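Local structure of mitochondrial RNA-binding protein 2 (Trypanosoma brucei, 2GIA) at residues R63-V71 and L176-N187. The protein binds guide RNA together with its partner MRP1 in the mitochondrion and probably helps match guide RNAs to messenger RNAs for RNA editing. Sequence-based numbering, arbitrary orientation.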
loop_
_atom_site.group_PDB
_atom_site.type_symbol
_atom_site.label_atom_id
_atom_site.label_comp_id
_atom_site.label_asym_id
_atom_site.label_seq_id
_atom_site.Cartn_x
_atom_site.Cartn_y
_atom_site.Cartn_z
ATOM N N ARG D 63 -3.465 -21.823 -8.891
ATOM C CA ARG D 63 -4.186 -20.952 -7.993
ATOM C C ARG D 63 -3.156 -20.690 -6.903
ATOM O O ARG D 63 -2.442 -21.619 -6.463
ATOM C CB ARG D 63 -5.430 -21.631 -7.440
ATOM C CG ARG D 63 -6.493 -21.965 -8.527
ATOM C CD ARG D 63 -7.851 -22.302 -7.890
ATOM N NE ARG D 63 -8.437 -21.106 -7.282
ATOM C CZ ARG D 63 -8.720 -20.944 -5.989
ATOM N NH1 ARG D 63 -8.484 -21.909 -5.105
ATOM N NH2 ARG D 63 -9.252 -19.801 -5.573
ATOM N N VAL D 64 -3.023 -19.420 -6.522
ATOM C CA VAL D 64 -2.064 -19.018 -5.484
ATOM C C VAL D 64 -2.884 -18.569 -4.309
ATOM O O VAL D 64 -3.690 -17.650 -4.427
ATOM C CB VAL D 64 -1.155 -17.834 -5.931
ATOM C CG1 VAL D 64 -0.205 -17.447 -4.803
ATOM C CG2 VAL D 64 -0.373 -18.221 -7.181
ATOM N N LEU D 65 -2.702 -19.209 -3.160
ATOM C CA LEU D 65 -3.520 -18.800 -2.025
ATOM C C LEU D 65 -2.779 -18.630 -0.752
ATOM O O LEU D 65 -1.613 -19.001 -0.641
ATOM C CB LEU D 65 -4.665 -19.788 -1.806
ATOM C CG LEU D 65 -4.413 -21.292 -1.889
ATOM C CD1 LEU D 65 -5.028 -21.974 -0.701
ATOM C CD2 LEU D 65 -5.030 -21.843 -3.142
ATOM N N HIS D 66 -3.460 -18.051 0.222
ATOM C CA HIS D 66 -2.842 -17.830 1.505
ATOM C C HIS D 66 -3.674 -18.533 2.562
ATOM O O HIS D 66 -4.852 -18.231 2.752
ATOM C CB HIS D 66 -2.733 -16.345 1.796
ATOM C CG HIS D 66 -1.900 -16.050 3.000
ATOM N ND1 HIS D 66 -2.444 -15.633 4.191
ATOM C CD2 HIS D 66 -0.563 -16.151 3.204
ATOM C CE1 HIS D 66 -1.479 -15.489 5.084
ATOM N NE2 HIS D 66 -0.327 -15.796 4.509
ATOM N N ARG D 67 -3.069 -19.479 3.274
ATOM C CA ARG D 67 -3.851 -20.233 4.257
ATOM C C ARG D 67 -2.996 -20.634 5.436
ATOM O O ARG D 67 -1.916 -21.184 5.251
ATOM C CB ARG D 67 -4.439 -21.480 3.563
ATOM C CG ARG D 67 -5.393 -22.323 4.459
ATOM C CD ARG D 67 -6.047 -23.449 3.647
ATOM N NE ARG D 67 -5.008 -24.281 3.066
ATOM C CZ ARG D 67 -5.061 -24.826 1.858
ATOM N NH1 ARG D 67 -6.116 -24.639 1.076
ATOM N NH2 ARG D 67 -4.037 -25.542 1.429
ATOM N N ASP D 68 -3.439 -20.299 6.643
ATOM C CA ASP D 68 -2.679 -20.664 7.850
ATOM C C ASP D 68 -1.210 -20.282 7.823
ATOM O O ASP D 68 -0.364 -21.127 8.140
ATOM C CB ASP D 68 -2.742 -22.177 8.085
ATOM C CG ASP D 68 -4.142 -22.674 8.312
ATOM O OD1 ASP D 68 -4.852 -22.085 9.158
ATOM O OD2 ASP D 68 -4.531 -23.661 7.650
ATOM N N THR D 69 -0.908 -19.037 7.454
ATOM C CA THR D 69 0.470 -18.521 7.368
ATOM C C THR D 69 1.322 -19.082 6.213
ATOM O O THR D 69 2.517 -18.748 6.071
ATOM C CB THR D 69 1.275 -18.697 8.705
ATOM O OG1 THR D 69 1.877 -20.001 8.761
ATOM C CG2 THR D 69 0.355 -18.488 9.921
ATOM N N PHE D 70 0.732 -19.935 5.387
ATOM C CA PHE D 70 1.470 -20.464 4.243
ATOM C C PHE D 70 0.973 -19.855 2.936
ATOM O O PHE D 70 -0.216 -19.573 2.802
ATOM C CB PHE D 70 1.228 -21.975 4.072
ATOM C CG PHE D 70 1.761 -22.819 5.191
ATOM C CD1 PHE D 70 3.026 -23.382 5.102
ATOM C CD2 PHE D 70 0.986 -23.062 6.322
ATOM C CE1 PHE D 70 3.527 -24.192 6.132
ATOM C CE2 PHE D 70 1.473 -23.868 7.374
ATOM C CZ PHE D 70 2.744 -24.431 7.272
ATOM N N VAL D 71 1.871 -19.724 1.963
ATOM C CA VAL D 71 1.460 -19.354 0.629
ATOM C C VAL D 71 1.371 -20.753 -0.014
ATOM O O VAL D 71 2.328 -21.532 0.022
ATOM C CB VAL D 71 2.503 -18.519 -0.136
ATOM C CG1 VAL D 71 2.145 -18.469 -1.663
ATOM C CG2 VAL D 71 2.483 -17.073 0.406
ATOM N N LEU D 176 1.364 -11.369 -8.448
ATOM C CA LEU D 176 2.042 -12.147 -7.412
ATOM C C LEU D 176 2.780 -11.206 -6.443
ATOM O O LEU D 176 2.770 -11.439 -5.241
ATOM C CB LEU D 176 3.032 -13.148 -8.062
ATOM C CG LEU D 176 3.817 -14.033 -7.077
ATOM C CD1 LEU D 176 2.858 -14.979 -6.329
ATOM C CD2 LEU D 176 4.888 -14.817 -7.848
ATOM N N GLN D 177 3.411 -10.141 -6.953
ATOM C CA GLN D 177 4.125 -9.237 -6.054
ATOM C C GLN D 177 3.141 -8.558 -5.074
ATOM O O GLN D 177 3.441 -8.430 -3.889
ATOM C CB GLN D 177 4.934 -8.187 -6.875
ATOM C CG GLN D 177 6.067 -7.380 -6.085
ATOM C CD GLN D 177 5.531 -6.275 -5.147
ATOM O OE1 GLN D 177 4.452 -5.741 -5.371
ATOM N NE2 GLN D 177 6.317 -5.904 -4.107
ATOM N N ARG D 178 1.972 -8.121 -5.558
ATOM C CA ARG D 178 0.999 -7.468 -4.642
ATOM C C ARG D 178 0.406 -8.489 -3.672
ATOM O O ARG D 178 0.167 -8.192 -2.497
ATOM C CB ARG D 178 -0.130 -6.774 -5.436
ATOM C CG ARG D 178 0.381 -5.655 -6.391
ATOM C CD ARG D 178 1.468 -4.774 -5.714
ATOM N NE ARG D 178 1.016 -4.067 -4.492
ATOM C CZ ARG D 178 1.838 -3.513 -3.588
ATOM N NH1 ARG D 178 3.168 -3.589 -3.745
ATOM N NH2 ARG D 178 1.341 -2.806 -2.566
ATOM N N PHE D 179 0.131 -9.688 -4.178
ATOM C CA PHE D 179 -0.422 -10.738 -3.337
ATOM C C PHE D 179 0.535 -11.066 -2.184
ATOM O O PHE D 179 0.118 -11.108 -1.029
ATOM C CB PHE D 179 -0.679 -12.013 -4.160
ATOM C CG PHE D 179 -1.218 -13.162 -3.321
ATOM C CD1 PHE D 179 -0.349 -14.115 -2.789
ATOM C CD2 PHE D 179 -2.576 -13.283 -3.077
ATOM C CE1 PHE D 179 -0.841 -15.176 -2.034
ATOM C CE2 PHE D 179 -3.098 -14.346 -2.322
ATOM C CZ PHE D 179 -2.224 -15.302 -1.800
ATOM N N LEU D 180 1.810 -11.301 -2.507
ATOM C CA LEU D 180 2.811 -11.599 -1.490
ATOM C C LEU D 180 2.986 -10.403 -0.564
ATOM O O LEU D 180 3.221 -10.566 0.640
ATOM C CB LEU D 180 4.170 -11.935 -2.126
ATOM C CG LEU D 180 4.125 -13.286 -2.873
ATOM C CD1 LEU D 180 5.453 -13.573 -3.471
ATOM C CD2 LEU D 180 3.702 -14.425 -1.917
ATOM N N THR D 181 2.921 -9.195 -1.116
ATOM C CA THR D 181 3.033 -7.993 -0.246
ATOM C C THR D 181 1.895 -7.998 0.782
ATOM O O THR D 181 2.130 -7.756 1.991
ATOM C CB THR D 181 3.000 -6.724 -1.097
ATOM O OG1 THR D 181 4.240 -6.653 -1.842
ATOM C CG2 THR D 181 2.872 -5.440 -0.198
ATOM N N GLN D 182 0.662 -8.257 0.323
ATOM C CA GLN D 182 -0.485 -8.328 1.270
ATOM C C GLN D 182 -0.276 -9.505 2.247
ATOM O O GLN D 182 -0.480 -9.347 3.436
ATOM C CB GLN D 182 -1.806 -8.571 0.535
ATOM C CG GLN D 182 -2.253 -7.337 -0.265
ATOM C CD GLN D 182 -2.849 -6.290 0.654
ATOM O OE1 GLN D 182 -3.970 -6.432 1.140
ATOM N NE2 GLN D 182 -2.105 -5.258 0.904
ATOM N N ALA D 183 0.131 -10.686 1.754
ATOM C CA ALA D 183 0.307 -11.811 2.693
ATOM C C ALA D 183 1.340 -11.479 3.788
ATOM O O ALA D 183 1.116 -11.781 4.986
ATOM C CB ALA D 183 0.720 -13.095 1.940
ATOM N N LEU D 184 2.447 -10.837 3.407
ATOM C CA LEU D 184 3.467 -10.504 4.392
ATOM C C LEU D 184 2.892 -9.460 5.386
ATOM O O LEU D 184 3.099 -9.546 6.604
ATOM C CB LEU D 184 4.696 -9.957 3.690
ATOM C CG LEU D 184 5.912 -9.558 4.524
ATOM C CD1 LEU D 184 6.383 -10.783 5.377
ATOM C CD2 LEU D 184 7.026 -9.056 3.600
ATOM N N HIS D 185 2.158 -8.482 4.867
ATOM C CA HIS D 185 1.527 -7.406 5.712
ATOM C C HIS D 185 0.585 -8.023 6.772
ATOM O O HIS D 185 0.692 -7.738 7.981
ATOM C CB HIS D 185 0.700 -6.482 4.795
ATOM C CG HIS D 185 0.127 -5.277 5.484
ATOM N ND1 HIS D 185 0.890 -4.174 5.800
ATOM C CD2 HIS D 185 -1.141 -4.978 5.861
ATOM C CE1 HIS D 185 0.119 -3.244 6.344
ATOM N NE2 HIS D 185 -1.120 -3.704 6.392
ATOM N N TYR D 186 -0.336 -8.876 6.313
ATOM C CA TYR D 186 -1.267 -9.526 7.217
ATOM C C TYR D 186 -0.573 -10.545 8.146
ATOM O O TYR D 186 -0.838 -10.539 9.335
ATOM C CB TYR D 186 -2.406 -10.207 6.444
ATOM C CG TYR D 186 -3.453 -9.180 6.007
ATOM C CD1 TYR D 186 -4.649 -9.031 6.716
ATOM C CD2 TYR D 186 -3.197 -8.303 4.944
ATOM C CE1 TYR D 186 -5.582 -7.999 6.381
ATOM C CE2 TYR D 186 -4.104 -7.280 4.593
ATOM C CZ TYR D 186 -5.300 -7.136 5.333
ATOM O OH TYR D 186 -6.161 -6.093 5.058
ATOM N N ASN D 187 0.321 -11.376 7.616
ATOM C CA ASN D 187 0.992 -12.358 8.469
ATOM C C ASN D 187 1.851 -11.731 9.553
ATOM O O ASN D 187 2.091 -12.336 10.618
ATOM C CB ASN D 187 1.847 -13.314 7.630
ATOM C CG ASN D 187 2.205 -14.573 8.412
ATOM O OD1 ASN D 187 1.310 -15.320 8.844
ATOM N ND2 ASN D 187 3.504 -14.802 8.622
#
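L176 meets V64 at the start of the contact, with CD1 of L176 4.2 Å from CG1 of V64. F179 follows one turn later and buries more surface against the hairpin than any other residue of the helix segment. With CG anti to the backbone N (chi1 178°), the ring extends toward the strand. The far edge of the ring meets the strand backbone, CZ of F179 being 3.5 Å from the carbonyl C of L65. H66 N lies at this edge, in the ring plane. CG1 of V64 approaches the same ring obliquely, 3.6 Å from CE1 of F179. F147 and F149 of an MRP1 chain also pack on F179. L180 turns to the next strand, where CD2 of L180 lies 3.7 Å from CG2 of V71, the two side chains crossing at about a right angle. CA of A183 lies over one face of the H66 imidazole, and CB of A183 is 3.5 Å from CD2 of H66. N187 reaches the type I' hairpin turn R67-F70, with OD1 of N187 3.4 Å from CB of T69. Helix segment 176-187 runs almost parallel to strand segment 63-67, at 7°. The contact packs the C-terminal helix on the first sheet of the Whirly-like fold known for MRP1 and MRP2. Carbon contacts dominate, so burial of apolar surface probably holds helix and hairpin together.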